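Bd3459 (Bdellovibrio bacteriovorus, PDB 5CEC) is probably a serine-type D-Ala-D-Ala carboxypeptidase/endopeptidase of the S13 family, a predatory enzyme that is bound by the ankyrin-repeat immunity protein Bd3460. Local coordinates at residues 88-93 and 111-116; 107-112 and 140-145; 146-151 and 252-257; 237-242 and 428-433. The protein carries 1 engineered substitution. All coordinates share one frame; numbering follows the deposited sequence.

From the N terminus, interaction 1 closes the hairpin of strands 91-98 and 104-109, joining the start of the first strand to the loop after the second. Interaction 2 starts in that second strand and closes the loop around helix 118-130 onto strand 135-141; it shares Ser-111 and Arg-112 with interaction 1, and the two overlap along the chain. Interaction 3 spans about a hundred residues, bringing the loop that follows strand 135-141 to the start of helix 253-262. Interaction 4 crosses it, tying the residues before helix 240-250 to the late loop 428-433. Arg-89 and Asp-430 form a salt bridge between interactions 1 and 4.

Interaction 1 (88-93 and 111-116)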
loop_
_atom_site.group_PDB
_atom_site.type_symbol
_atom_site.label_atom_id
_atom_site.label_comp_id
_atom_site.label_asym_id
_atom_site.label_seq_id
_atom_site.Cartn_x
_atom_site.Cartn_y
_atom_site.Cartn_z
ATOM N N TYR A 88 19.545 -8.751 4.550
ATOM C CA TYR A 88 19.647 -8.713 6.020
ATOM C C TYR A 88 18.430 -9.426 6.633
ATOM O O TYR A 88 17.304 -9.248 6.147
ATOM C CB TYR A 88 19.658 -7.260 6.503
ATOM C CG TYR A 88 19.735 -7.110 7.996
ATOM C CD1 TYR A 88 20.943 -7.230 8.663
ATOM C CD2 TYR A 88 18.591 -6.852 8.764
ATOM C CE1 TYR A 88 21.027 -7.098 10.030
ATOM C CE2 TYR A 88 18.666 -6.699 10.131
ATOM C CZ TYR A 88 19.887 -6.841 10.769
ATOM O OH TYR A 88 19.976 -6.696 12.136
ATOM N N ARG A 89 18.652 -10.175 7.711
ATOM C CA ARG A 89 17.564 -10.729 8.502
ATOM C C ARG A 89 17.644 -10.253 9.951
ATOM O O ARG A 89 18.725 -10.125 10.511
ATOM C CB ARG A 89 17.606 -12.252 8.441
ATOM C CG ARG A 89 17.316 -12.809 7.065
ATOM C CD ARG A 89 17.656 -14.273 6.964
ATOM N NE ARG A 89 17.394 -14.830 5.650
ATOM C CZ ARG A 89 16.296 -15.493 5.297
ATOM N NH1 ARG A 89 15.252 -15.600 6.108
ATOM N NH2 ARG A 89 16.211 -15.989 4.069
ATOM N N PHE A 90 16.475 -9.961 10.525
ATOM C CA PHE A 90 16.359 -9.589 11.911
ATOM C C PHE A 90 16.391 -10.885 12.699
ATOM O O PHE A 90 15.520 -11.741 12.531
ATOM C CB PHE A 90 15.043 -8.842 12.122
ATOM C CG PHE A 90 15.036 -7.495 11.441
ATOM C CD1 PHE A 90 14.654 -7.350 10.113
ATOM C CD2 PHE A 90 15.455 -6.366 12.129
ATOM C CE1 PHE A 90 14.704 -6.111 9.481
ATOM C CE2 PHE A 90 15.519 -5.121 11.498
ATOM C CZ PHE A 90 15.124 -4.994 10.178
ATOM N N LYS A 91 17.390 -11.010 13.566
ATOM C CA LYS A 91 17.686 -12.293 14.255
ATOM C C LYS A 91 17.194 -12.210 15.692
ATOM O O LYS A 91 17.947 -11.814 16.599
ATOM C CB LYS A 91 19.180 -12.596 14.161
ATOM C CG LYS A 91 19.653 -12.696 12.730
ATOM C CD LYS A 91 21.168 -12.812 12.654
ATOM C CE LYS A 91 21.700 -12.377 11.298
ATOM N NZ LYS A 91 21.339 -10.964 10.925
ATOM N N THR A 92 15.916 -12.533 15.901
ATOM C CA THR A 92 15.335 -12.548 17.252
ATOM C C THR A 92 15.870 -13.806 17.942
ATOM O O THR A 92 15.858 -14.892 17.356
ATOM C CB THR A 92 13.800 -12.576 17.172
ATOM O OG1 THR A 92 13.356 -11.428 16.442
ATOM C CG2 THR A 92 13.167 -12.562 18.548
ATOM N N LYS A 93 16.396 -13.643 19.158
ATOM C CA LYS A 93 16.976 -14.755 19.890
ATOM C C LYS A 93 16.096 -15.143 21.068
ATOM O O LYS A 93 15.539 -14.297 21.763
ATOM C CB LYS A 93 18.389 -14.385 20.342
ATOM C CG LYS A 93 19.341 -14.209 19.177
ATOM C CD LYS A 93 20.723 -13.764 19.647
ATOM C CE LYS A 93 21.759 -13.984 18.548
ATOM N NZ LYS A 93 23.144 -13.753 19.032
ATOM N N SER A 111 15.328 -8.197 18.155
ATOM C CA SER A 111 16.106 -7.722 17.044
ATOM C C SER A 111 15.559 -6.425 16.421
ATOM O O SER A 111 16.068 -5.986 15.396
ATOM C CB SER A 111 16.153 -8.788 15.942
ATOM O OG SER A 111 14.848 -9.069 15.483
ATOM N N ARG A 112 14.469 -5.886 16.977
ATOM C CA ARG A 112 13.725 -4.773 16.373
ATOM C C ARG A 112 13.145 -5.119 15.005
ATOM O O ARG A 112 12.855 -4.261 14.184
ATOM C CB ARG A 112 14.555 -3.489 16.314
ATOM C CG ARG A 112 15.161 -3.113 17.655
ATOM C CD ARG A 112 15.624 -1.653 17.689
ATOM N NE ARG A 112 14.487 -0.734 17.731
ATOM C CZ ARG A 112 13.803 -0.404 18.819
ATOM N NH1 ARG A 112 14.144 -0.890 20.024
ATOM N NH2 ARG A 112 12.768 0.426 18.693
ATOM N N ASP A 113 12.867 -6.412 14.803
ATOM C CA ASP A 113 12.139 -6.873 13.600
ATOM C C ASP A 113 10.887 -5.984 13.501
ATOM O O ASP A 113 10.075 -5.961 14.431
ATOM C CB ASP A 113 11.796 -8.365 13.782
ATOM C CG ASP A 113 11.042 -8.975 12.632
ATOM O OD1 ASP A 113 10.438 -8.272 11.800
ATOM O OD2 ASP A 113 11.073 -10.223 12.587
ATOM N N PRO A 114 10.700 -5.310 12.356
ATOM C CA PRO A 114 9.585 -4.360 12.176
ATOM C C PRO A 114 8.340 -4.968 11.583
ATOM O O PRO A 114 7.431 -4.245 11.197
ATOM C CB PRO A 114 10.179 -3.322 11.214
ATOM C CG PRO A 114 11.046 -4.151 10.345
ATOM C CD PRO A 114 11.659 -5.205 11.247
ATOM N N LEU A 115 8.298 -6.298 11.520
ATOM C CA LEU A 115 7.129 -7.023 11.027
ATOM C C LEU A 115 6.815 -8.197 11.926
ATOM O O LEU A 115 6.503 -9.283 11.457
ATOM C CB LEU A 115 7.351 -7.427 9.562
ATOM C CG LEU A 115 6.204 -8.056 8.787
ATOM C CD1 LEU A 115 4.907 -7.320 9.049
ATOM C CD2 LEU A 115 6.515 -8.155 7.299
ATOM N N PHE A 116 6.838 -7.943 13.226
ATOM C CA PHE A 116 6.633 -8.987 14.230
ATOM C C PHE A 116 5.294 -8.694 14.883
ATOM O O PHE A 116 5.188 -7.847 15.773
ATOM C CB PHE A 116 7.785 -9.054 15.235
ATOM C CG PHE A 116 7.961 -10.389 15.874
ATOM C CD1 PHE A 116 6.902 -11.048 16.460
ATOM C CD2 PHE A 116 9.187 -11.019 15.880
ATOM C CE1 PHE A 116 7.057 -12.283 17.056
ATOM C CE2 PHE A 116 9.353 -12.273 16.486
ATOM C CZ PHE A 116 8.284 -12.893 17.054
HETATM O O HOH W 1 18.219 -5.054 13.777
HETATM O O HOH W 2 12.563 -9.045 17.753
HETATM O O HOH W 3 12.675 -12.064 14.004
#
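Thr-92 and Ser-111 lie opposite each other with their CA atoms 4.9 Å apart, and the CA atoms of Phe-90 and Asp-113 are 5.3 Å apart, so the two segments run in opposite directions, although 111-116 is a loop. Phe-90 carries the packing. With CG beside its own backbone N (chi1 -68°), its ring is directed into the loop, where Pro-114 CD sits 3.6 Å from the ring centroid in a CH-pi contact. CE2 of Tyr-88 covers the opposite face, and Ser-111 O meets the ring edge, 3.3 Å from Phe-90 CD2. A flat aromatic suits this slot between a proline ring and a tyrosine. Leu-240, Ile-243 and Leu-259 add further apolar cover.

The small hydroxyl residues handle the polar side. Thr-92 OG1 comes within 3.0 Å of Ser-111 OG. One water joins Thr-92 OG1 to Ser-111 N, a second joins it to Asp-113 OD2, and a third links Tyr-88 OH to Ser-111 O. Asp-113 OD1 accepts from Leu-115 N at 2.9 Å, fixing the carboxylate. This is an Asx turn in a loop leaving the mixed sheet, in a region between the probable SxxK and SxN motifs, where S13 enzymes typically carry inserted domains.

Interaction 2 (107-112 and 140-145); sequences HIEGSR and TFDENF
The imidazole of His-107 meets Thr-140 at its edge: ND1 and Thr-140 OG1 are hydrogen-bonded at 2.7 Å, and either could be the donor. At the other ring nitrogen, NE2, a water bridges to Asp-142 OD2, while Phe-224 stacks on the ring. Over one face of the Phe-145 ring lies Ile-108, whose CG2 is 3.7 Å from Phe-145 CD1; a branched residue can spread two carbons, CG2 and CD1, across that face. Asn-144 OD1 lies at the edge of the Arg-112 guanidinium and accepts from NH1 at 3.0 Å, on a lone pair, with the two planes 88° apart; NE of Arg-112 bonds Asn-262.

Parallel strand pairing underlies these contacts, with Ile-108 N bonded to Thr-140 O and Asp-142 N to Ile-108 O. Beyond the last bridge Asp-142 takes over: its OD1 accepts from Gly-110 N at 2.9 Å and from Asn-144 N at 3.0 Å, on opposite faces of the carboxylate. The second bond makes an Asx turn within the type I turn 142-145. Gly-110 fits because a beta carbon on it would run into the peptide between Asn-144 and Phe-145. Asn-144 O, in turn, accepts from Arg-112 N.

The two strands, 104-109 and 135-141, are the ends of a beta-alpha-beta unit connected through helix 118-130; helix 167-182 packs on Phe-141 and Phe-145, the latter also meeting Phe-116 edge-to-face.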
loop_
_atom_site.group_PDB
_atom_site.type_symbol
_atom_site.label_atom_id
_atom_site.label_comp_id
_atom_site.label_asym_id
_atom_site.label_seq_id
_atom_site.Cartn_x
_atom_site.Cartn_y
_atom_site.Cartn_z
ATOM N N HIS A 107 13.601 -16.264 27.497
ATOM C CA HIS A 107 13.841 -14.830 27.388
ATOM C C HIS A 107 13.998 -14.459 25.923
ATOM O O HIS A 107 14.832 -15.042 25.236
ATOM C CB HIS A 107 15.095 -14.380 28.135
ATOM C CG HIS A 107 15.441 -12.933 27.922
ATOM N ND1 HIS A 107 14.737 -11.903 28.510
ATOM C CD2 HIS A 107 16.408 -12.348 27.176
ATOM C CE1 HIS A 107 15.289 -10.753 28.168
ATOM N NE2 HIS A 107 16.283 -10.992 27.342
ATOM N N ILE A 108 13.198 -13.510 25.436
ATOM C CA ILE A 108 13.320 -12.997 24.069
ATOM C C ILE A 108 14.270 -11.790 24.011
ATOM O O ILE A 108 14.004 -10.739 24.601
ATOM C CB ILE A 108 11.964 -12.613 23.470
ATOM C CG1 ILE A 108 10.999 -13.819 23.459
ATOM C CG2 ILE A 108 12.156 -12.085 22.062
ATOM C CD1 ILE A 108 9.583 -13.474 23.060
ATOM N N GLU A 109 15.398 -11.984 23.350
ATOM C CA GLU A 109 16.347 -10.945 23.049
ATOM C C GLU A 109 15.965 -10.421 21.677
ATOM O O GLU A 109 16.188 -11.079 20.651
ATOM C CB GLU A 109 17.777 -11.519 23.096
ATOM C CG GLU A 109 18.843 -10.538 22.617
ATOM C CD GLU A 109 20.245 -11.131 22.586
ATOM O OE1 GLU A 109 20.415 -12.317 22.928
ATOM O OE2 GLU A 109 21.189 -10.413 22.182
ATOM N N GLY A 110 15.325 -9.251 21.656
ATOM C CA GLY A 110 14.764 -8.762 20.412
ATOM C C GLY A 110 15.782 -8.284 19.394
ATOM O O GLY A 110 16.930 -8.008 19.720
ATOM N N SER A 111 15.328 -8.197 18.155
ATOM C CA SER A 111 16.106 -7.722 17.044
ATOM C C SER A 111 15.559 -6.425 16.421
ATOM O O SER A 111 16.068 -5.986 15.396
ATOM C CB SER A 111 16.153 -8.788 15.942
ATOM O OG SER A 111 14.848 -9.069 15.483
ATOM N N ARG A 112 14.469 -5.886 16.977
ATOM C CA ARG A 112 13.725 -4.773 16.373
ATOM C C ARG A 112 13.145 -5.119 15.005
ATOM O O ARG A 112 12.855 -4.261 14.184
ATOM C CB ARG A 112 14.555 -3.489 16.314
ATOM C CG ARG A 112 15.161 -3.113 17.655
ATOM C CD ARG A 112 15.624 -1.653 17.689
ATOM N NE ARG A 112 14.487 -0.734 17.731
ATOM C CZ ARG A 112 13.803 -0.404 18.819
ATOM N NH1 ARG A 112 14.144 -0.890 20.024
ATOM N NH2 ARG A 112 12.768 0.426 18.693
ATOM N N THR A 140 10.083 -13.804 29.319
ATOM C CA THR A 140 10.562 -12.429 29.459
ATOM C C THR A 140 11.044 -11.921 28.125
ATOM O O THR A 140 11.222 -12.689 27.200
ATOM C CB THR A 140 11.648 -12.289 30.554
ATOM O OG1 THR A 140 12.833 -12.974 30.166
ATOM C CG2 THR A 140 11.141 -12.799 31.879
ATOM N N PHE A 141 11.193 -10.605 28.012
ATOM C CA PHE A 141 11.533 -9.966 26.747
ATOM C C PHE A 141 12.217 -8.637 27.017
ATOM O O PHE A 141 11.969 -8.009 28.054
ATOM C CB PHE A 141 10.290 -9.758 25.876
ATOM C CG PHE A 141 9.292 -8.796 26.480
ATOM C CD1 PHE A 141 8.354 -9.225 27.407
ATOM C CD2 PHE A 141 9.341 -7.448 26.175
ATOM C CE1 PHE A 141 7.493 -8.335 28.001
ATOM C CE2 PHE A 141 8.490 -6.570 26.783
ATOM C CZ PHE A 141 7.569 -7.009 27.685
ATOM N N ASP A 142 13.077 -8.221 26.087
ATOM C CA ASP A 142 13.812 -6.959 26.239
ATOM C C ASP A 142 13.210 -5.852 25.362
ATOM O O ASP A 142 12.163 -5.997 24.722
ATOM C CB ASP A 142 15.329 -7.153 26.014
ATOM C CG ASP A 142 15.717 -7.409 24.580
ATOM O OD1 ASP A 142 14.907 -7.207 23.643
ATOM O OD2 ASP A 142 16.892 -7.821 24.394
ATOM N N GLU A 143 13.871 -4.705 25.404
ATOM C CA GLU A 143 13.378 -3.492 24.784
ATOM C C GLU A 143 13.524 -3.463 23.273
ATOM O O GLU A 143 13.022 -2.562 22.622
ATOM C CB GLU A 143 14.018 -2.243 25.413
ATOM C CG GLU A 143 15.503 -2.064 25.137
ATOM C CD GLU A 143 16.434 -2.725 26.135
ATOM O OE1 GLU A 143 16.143 -3.818 26.689
ATOM O OE2 GLU A 143 17.520 -2.158 26.324
ATOM N N ASN A 144 14.132 -4.501 22.701
ATOM C CA ASN A 144 14.209 -4.602 21.267
ATOM C C ASN A 144 13.206 -5.569 20.689
ATOM O O ASN A 144 13.186 -5.756 19.486
ATOM C CB ASN A 144 15.629 -4.964 20.849
ATOM C CG ASN A 144 16.601 -3.869 21.178
ATOM O OD1 ASN A 144 16.329 -2.702 20.905
ATOM N ND2 ASN A 144 17.745 -4.243 21.729
ATOM N N PHE A 145 12.383 -6.177 21.556
ATOM C CA PHE A 145 11.326 -7.065 21.084
ATOM C C PHE A 145 10.094 -6.225 20.802
ATOM O O PHE A 145 9.341 -5.870 21.710
ATOM C CB PHE A 145 11.014 -8.170 22.087
ATOM C CG PHE A 145 9.899 -9.086 21.635
ATOM C CD1 PHE A 145 9.951 -9.694 20.384
ATOM C CD2 PHE A 145 8.758 -9.267 22.429
ATOM C CE1 PHE A 145 8.909 -10.521 19.963
ATOM C CE2 PHE A 145 7.728 -10.091 22.013
ATOM C CZ PHE A 145 7.787 -10.707 20.779
HETATM O O HOH W 4 18.119 -9.409 26.245
HETATM O O HOH W 5 18.101 -7.155 22.100
#

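Interaction 3 (146-151 and 252-257); sequences LLAWLA and NNYIAD. With SO4 (sulfate ion), chain E.
Tyr-254 packs its ring against two alanines of the 146-151 loop. Ala-148 CB comes to 3.4 Å from Tyr-254 CE1, and Ala-151 reaches over a ring face, its CB 3.8 Å from Tyr-254 CD2. Alanine suits both places, since a methyl group allows the loop to come close to the ring. Tyr-254 has CG opposite its backbone N (chi1 176°), which carries the ring out from the helix to the loop. Beside it, Asn-252 ND2 gives a nearly straight hydrogen bond (173°) to Ala-151 O at 2.8 Å, on a lone pair and in both the amide and carbonyl planes.

The other end of this amide holds the helix: OD1 accepts from Ile-255 N at 2.9 Å, making Asn-252 the N-cap. One side chain thus both caps the helix and grips the loop, and ND2 has a second partner in Gln-250. The loop is shaped by a type I turn in which Ala-151 N donates to Ala-148 O, and at its outer side Trp-149 NE1, with Arg-118, binds a sulfate probably from the crystallisation liquor. Asn-253 OD1 bonds Lys-73 NZ, so the capped helix start is consistent with the SxN motif beside the SxxK lysine of penicillin-binding serine enzymes.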
loop_
_atom_site.group_PDB
_atom_site.type_symbol
_atom_site.label_atom_id
_atom_site.label_comp_id
_atom_site.label_asym_id
_atom_site.label_seq_id
_atom_site.Cartn_x
_atom_site.Cartn_y
_atom_site.Cartn_z
ATOM N N LEU A 146 9.950 -5.852 19.544
ATOM C CA LEU A 146 8.813 -5.074 19.087
ATOM C C LEU A 146 7.739 -6.033 18.651
ATOM O O LEU A 146 7.984 -6.933 17.851
ATOM C CB LEU A 146 9.186 -4.133 17.969
ATOM C CG LEU A 146 10.418 -3.262 18.228
ATOM C CD1 LEU A 146 10.781 -2.472 16.973
ATOM C CD2 LEU A 146 10.217 -2.347 19.438
ATOM N N LEU A 147 6.568 -5.908 19.248
ATOM C CA LEU A 147 5.429 -6.772 18.964
ATOM C C LEU A 147 4.201 -5.903 18.822
ATOM O O LEU A 147 3.822 -5.177 19.781
ATOM C CB LEU A 147 5.219 -7.784 20.083
ATOM C CG LEU A 147 4.021 -8.702 19.942
ATOM C CD1 LEU A 147 4.207 -9.668 18.779
ATOM C CD2 LEU A 147 3.803 -9.466 21.233
ATOM N N ALA A 148 3.596 -5.938 17.635
ATOM C CA ALA A 148 2.352 -5.203 17.342
ATOM C C ALA A 148 1.473 -6.184 16.619
ATOM O O ALA A 148 1.714 -6.511 15.461
ATOM C CB ALA A 148 2.616 -4.004 16.457
ATOM N N TRP A 149 0.432 -6.654 17.291
ATOM C CA TRP A 149 -0.342 -7.729 16.747
ATOM C C TRP A 149 -0.850 -7.461 15.337
ATOM O O TRP A 149 -0.747 -8.325 14.451
ATOM C CB TRP A 149 -1.507 -8.057 17.678
ATOM C CG TRP A 149 -2.100 -9.381 17.475
ATOM C CD1 TRP A 149 -3.357 -9.663 17.021
ATOM C CD2 TRP A 149 -1.483 -10.637 17.733
ATOM N NE1 TRP A 149 -3.549 -11.025 16.969
ATOM C CE2 TRP A 149 -2.423 -11.647 17.419
ATOM C CE3 TRP A 149 -0.238 -11.023 18.225
ATOM C CZ2 TRP A 149 -2.137 -13.010 17.552
ATOM C CZ3 TRP A 149 0.030 -12.375 18.365
ATOM C CH2 TRP A 149 -0.909 -13.349 18.034
ATOM N N LEU A 150 -1.365 -6.249 15.126
ATOM C CA LEU A 150 -1.966 -5.855 13.851
ATOM C C LEU A 150 -0.949 -5.188 12.888
ATOM O O LEU A 150 -1.340 -4.453 11.976
ATOM C CB LEU A 150 -3.207 -4.973 14.084
ATOM C CG LEU A 150 -4.310 -5.631 14.904
ATOM C CD1 LEU A 150 -5.443 -4.638 15.090
ATOM C CD2 LEU A 150 -4.828 -6.928 14.297
ATOM N N ALA A 151 0.336 -5.521 13.039
ATOM C CA ALA A 151 1.404 -4.886 12.227
ATOM C C ALA A 151 1.134 -4.866 10.721
ATOM O O ALA A 151 1.570 -3.953 10.047
ATOM C CB ALA A 151 2.713 -5.594 12.490
ATOM N N ASN A 252 2.568 0.229 4.198
ATOM C CA ASN A 252 2.446 -0.093 5.614
ATOM C C ASN A 252 3.205 0.920 6.490
ATOM O O ASN A 252 4.440 0.902 6.534
ATOM C CB ASN A 252 2.956 -1.523 5.875
ATOM C CG ASN A 252 2.686 -1.969 7.263
ATOM O OD1 ASN A 252 2.978 -1.237 8.221
ATOM N ND2 ASN A 252 2.116 -3.148 7.394
ATOM N N ASN A 253 2.457 1.764 7.195
ATOM C CA ASN A 253 3.066 2.795 8.043
ATOM C C ASN A 253 3.875 2.203 9.194
ATOM O O ASN A 253 4.915 2.766 9.562
ATOM C CB ASN A 253 2.005 3.716 8.600
ATOM C CG ASN A 253 1.387 4.591 7.553
ATOM O OD1 ASN A 253 1.793 4.642 6.395
ATOM N ND2 ASN A 253 0.357 5.300 7.974
ATOM N N TYR A 254 3.374 1.122 9.788
ATOM C CA TYR A 254 4.051 0.519 10.931
ATOM C C TYR A 254 5.448 0.068 10.573
ATOM O O TYR A 254 6.436 0.357 11.316
ATOM C CB TYR A 254 3.241 -0.675 11.521
ATOM C CG TYR A 254 3.947 -1.382 12.641
ATOM C CD1 TYR A 254 3.816 -0.976 13.967
ATOM C CD2 TYR A 254 4.806 -2.451 12.384
ATOM C CE1 TYR A 254 4.485 -1.609 14.991
ATOM C CE2 TYR A 254 5.465 -3.092 13.420
ATOM C CZ TYR A 254 5.318 -2.680 14.720
ATOM O OH TYR A 254 6.003 -3.278 15.733
ATOM N N ILE A 255 5.554 -0.637 9.445
ATOM C CA ILE A 255 6.871 -1.115 9.031
ATOM C C ILE A 255 7.793 0.080 8.745
ATOM O O ILE A 255 8.958 0.108 9.164
ATOM C CB ILE A 255 6.825 -2.058 7.814
ATOM C CG1 ILE A 255 5.937 -3.284 8.086
ATOM C CG2 ILE A 255 8.212 -2.519 7.396
ATOM C CD1 ILE A 255 5.665 -4.138 6.862
ATOM N N ALA A 256 7.270 1.048 7.995
ATOM C CA ALA A 256 8.116 2.169 7.554
ATOM C C ALA A 256 8.599 2.981 8.761
ATOM O O ALA A 256 9.778 3.374 8.818
ATOM C CB ALA A 256 7.344 3.060 6.598
ATOM N N ASP A 257 7.691 3.295 9.675
ATOM C CA ASP A 257 8.049 4.130 10.820
ATOM C C ASP A 257 9.042 3.407 11.725
ATOM O O ASP A 257 9.987 4.005 12.216
ATOM C CB ASP A 257 6.797 4.597 11.586
ATOM C CG ASP A 257 6.010 5.620 10.821
ATOM O OD1 ASP A 257 6.644 6.482 10.167
ATOM O OD2 ASP A 257 4.773 5.609 10.913
HETATM S S SO4 E . -7.552 -12.587 17.225
HETATM O O1 SO4 E . -7.895 -12.571 15.778
HETATM O O2 SO4 E . -8.596 -11.918 18.026
HETATM O O3 SO4 E . -6.185 -12.117 17.494
HETATM O O4 SO4 E . -7.518 -14.011 17.731
#

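Interaction 4 (237-242 and 428-433); sequences SAPLKT and PFDKYS
One backbone hydrogen bond joins the segments: Ala-238 N donates to Pro-428 O at 2.9 Å and almost straight (176°), from above the carbonyl plane rather than on a lone pair. A few van der Waals contacts accompany it. The methyl of Ala-238, small enough for the close approach, lies 3.6 Å from Pro-428 O, and Pro-239 CD meets Asp-430 OD2 at the same distance, the two side chains crossing at about a right angle.

Bonds within each segment set their shapes. Ser-433 OG accepts from Asp-430 N at 2.9 Å and is also bonded to Met-236 O. Asp-430 OD1 receives Tyr-432 N in an Asx turn within the type I turn 430-433, and a salt bridge to Arg-89 gives this carboxylate a charged partner. Ser-237 OG donates to Ala-238 O and also bonds Phe-90 N.

Pro-239 occupies the N-cap position of helix 240-250, and residues 237-239 link that helix to strand 231-236; the late loop 428-433 also lies against helix 118-130, through Met-120 and Phe-123, before leading into strand 436-437.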
loop_
_atom_site.group_PDB
_atom_site.type_symbol
_atom_site.label_atom_id
_atom_site.label_comp_id
_atom_site.label_asym_id
_atom_site.label_seq_id
_atom_site.Cartn_x
_atom_site.Cartn_y
_atom_site.Cartn_z
ATOM N N SER A 237 13.910 -13.355 10.763
ATOM C CA SER A 237 12.901 -12.843 9.851
ATOM C C SER A 237 13.178 -13.279 8.430
ATOM O O SER A 237 14.295 -13.709 8.098
ATOM C CB SER A 237 12.837 -11.317 9.882
ATOM O OG SER A 237 13.962 -10.735 9.248
ATOM N N ALA A 238 12.181 -13.126 7.570
ATOM C CA ALA A 238 12.379 -13.056 6.120
ATOM C C ALA A 238 13.433 -11.976 5.831
ATOM O O ALA A 238 13.622 -11.035 6.626
ATOM C CB ALA A 238 11.045 -12.744 5.408
ATOM N N PRO A 239 14.092 -12.086 4.680
ATOM C CA PRO A 239 15.086 -11.053 4.381
ATOM C C PRO A 239 14.442 -9.676 4.255
ATOM O O PRO A 239 13.252 -9.539 3.924
ATOM C CB PRO A 239 15.705 -11.498 3.067
ATOM C CG PRO A 239 14.829 -12.557 2.508
ATOM C CD PRO A 239 14.003 -13.118 3.629
ATOM N N LEU A 240 15.262 -8.651 4.466
ATOM C CA LEU A 240 14.783 -7.281 4.399
ATOM C C LEU A 240 14.041 -6.962 3.104
ATOM O O LEU A 240 13.016 -6.283 3.145
ATOM C CB LEU A 240 15.944 -6.299 4.600
ATOM C CG LEU A 240 15.572 -4.825 4.549
ATOM C CD1 LEU A 240 14.687 -4.414 5.706
ATOM C CD2 LEU A 240 16.812 -3.961 4.451
ATOM N N LYS A 241 14.521 -7.477 1.976
ATOM C CA LYS A 241 13.842 -7.219 0.705
ATOM C C LYS A 241 12.351 -7.619 0.783
ATOM O O LYS A 241 11.513 -6.957 0.196
ATOM C CB LYS A 241 14.555 -7.911 -0.471
ATOM C CG LYS A 241 14.567 -9.432 -0.379
ATOM C CD LYS A 241 15.313 -10.178 -1.461
ATOM C CE LYS A 241 15.178 -11.662 -1.184
ATOM N NZ LYS A 241 15.631 -12.533 -2.288
ATOM N N THR A 242 12.071 -8.753 1.430
ATOM C CA THR A 242 10.705 -9.254 1.587
ATOM C C THR A 242 9.864 -8.322 2.481
ATOM O O THR A 242 8.686 -8.044 2.208
ATOM C CB THR A 242 10.717 -10.678 2.135
ATOM O OG1 THR A 242 11.505 -11.483 1.263
ATOM C CG2 THR A 242 9.320 -11.246 2.325
ATOM N N PRO A 428 6.300 -12.657 6.823
ATOM C CA PRO A 428 7.310 -12.186 7.762
ATOM C C PRO A 428 8.451 -13.158 7.983
ATOM O O PRO A 428 9.450 -12.790 8.585
ATOM C CB PRO A 428 6.524 -11.968 9.078
ATOM C CG PRO A 428 5.082 -11.847 8.646
ATOM C CD PRO A 428 4.977 -12.783 7.469
ATOM N N PHE A 429 8.296 -14.378 7.474
ATOM C CA PHE A 429 9.240 -15.479 7.651
ATOM C C PHE A 429 9.374 -16.201 6.313
ATOM O O PHE A 429 8.498 -16.064 5.432
ATOM C CB PHE A 429 8.761 -16.432 8.766
ATOM C CG PHE A 429 7.352 -16.919 8.579
ATOM C CD1 PHE A 429 7.081 -18.039 7.811
ATOM C CD2 PHE A 429 6.286 -16.256 9.179
ATOM C CE1 PHE A 429 5.795 -18.455 7.626
ATOM C CE2 PHE A 429 4.985 -16.688 9.005
ATOM C CZ PHE A 429 4.749 -17.790 8.222
ATOM N N ASP A 430 10.418 -17.015 6.179
ATOM C CA ASP A 430 10.559 -17.887 5.013
ATOM C C ASP A 430 11.145 -19.222 5.461
ATOM O O ASP A 430 11.197 -19.492 6.649
ATOM C CB ASP A 430 11.334 -17.189 3.888
ATOM C CG ASP A 430 12.828 -17.077 4.163
ATOM O OD1 ASP A 430 13.286 -17.426 5.274
ATOM O OD2 ASP A 430 13.569 -16.649 3.243
ATOM N N LYS A 431 11.622 -20.021 4.513
ATOM C CA LYS A 431 12.163 -21.356 4.824
ATOM C C LYS A 431 13.483 -21.348 5.615
ATOM O O LYS A 431 13.931 -22.399 6.050
ATOM C CB LYS A 431 12.262 -22.197 3.545
ATOM C CG LYS A 431 13.405 -21.809 2.614
ATOM C CD LYS A 431 13.468 -22.689 1.366
ATOM C CE LYS A 431 12.392 -22.339 0.353
ATOM N NZ LYS A 431 12.412 -23.257 -0.819
ATOM N N TYR A 432 14.077 -20.168 5.847
ATOM C CA TYR A 432 15.254 -20.058 6.729
ATOM C C TYR A 432 14.941 -19.495 8.102
ATOM O O TYR A 432 15.841 -19.280 8.907
ATOM C CB TYR A 432 16.389 -19.289 6.033
ATOM C CG TYR A 432 16.834 -19.980 4.769
ATOM C CD1 TYR A 432 17.717 -21.071 4.812
ATOM C CD2 TYR A 432 16.340 -19.582 3.530
ATOM C CE1 TYR A 432 18.095 -21.723 3.649
ATOM C CE2 TYR A 432 16.738 -20.218 2.360
ATOM C CZ TYR A 432 17.596 -21.294 2.433
ATOM O OH TYR A 432 17.984 -21.929 1.283
ATOM N N SER A 433 13.643 -19.306 8.387
ATOM C CA SER A 433 13.209 -18.726 9.647
ATOM C C SER A 433 12.991 -19.719 10.764
ATOM O O SER A 433 12.753 -19.316 11.894
ATOM C CB SER A 433 11.908 -17.939 9.448
ATOM O OG SER A 433 12.090 -16.855 8.534
#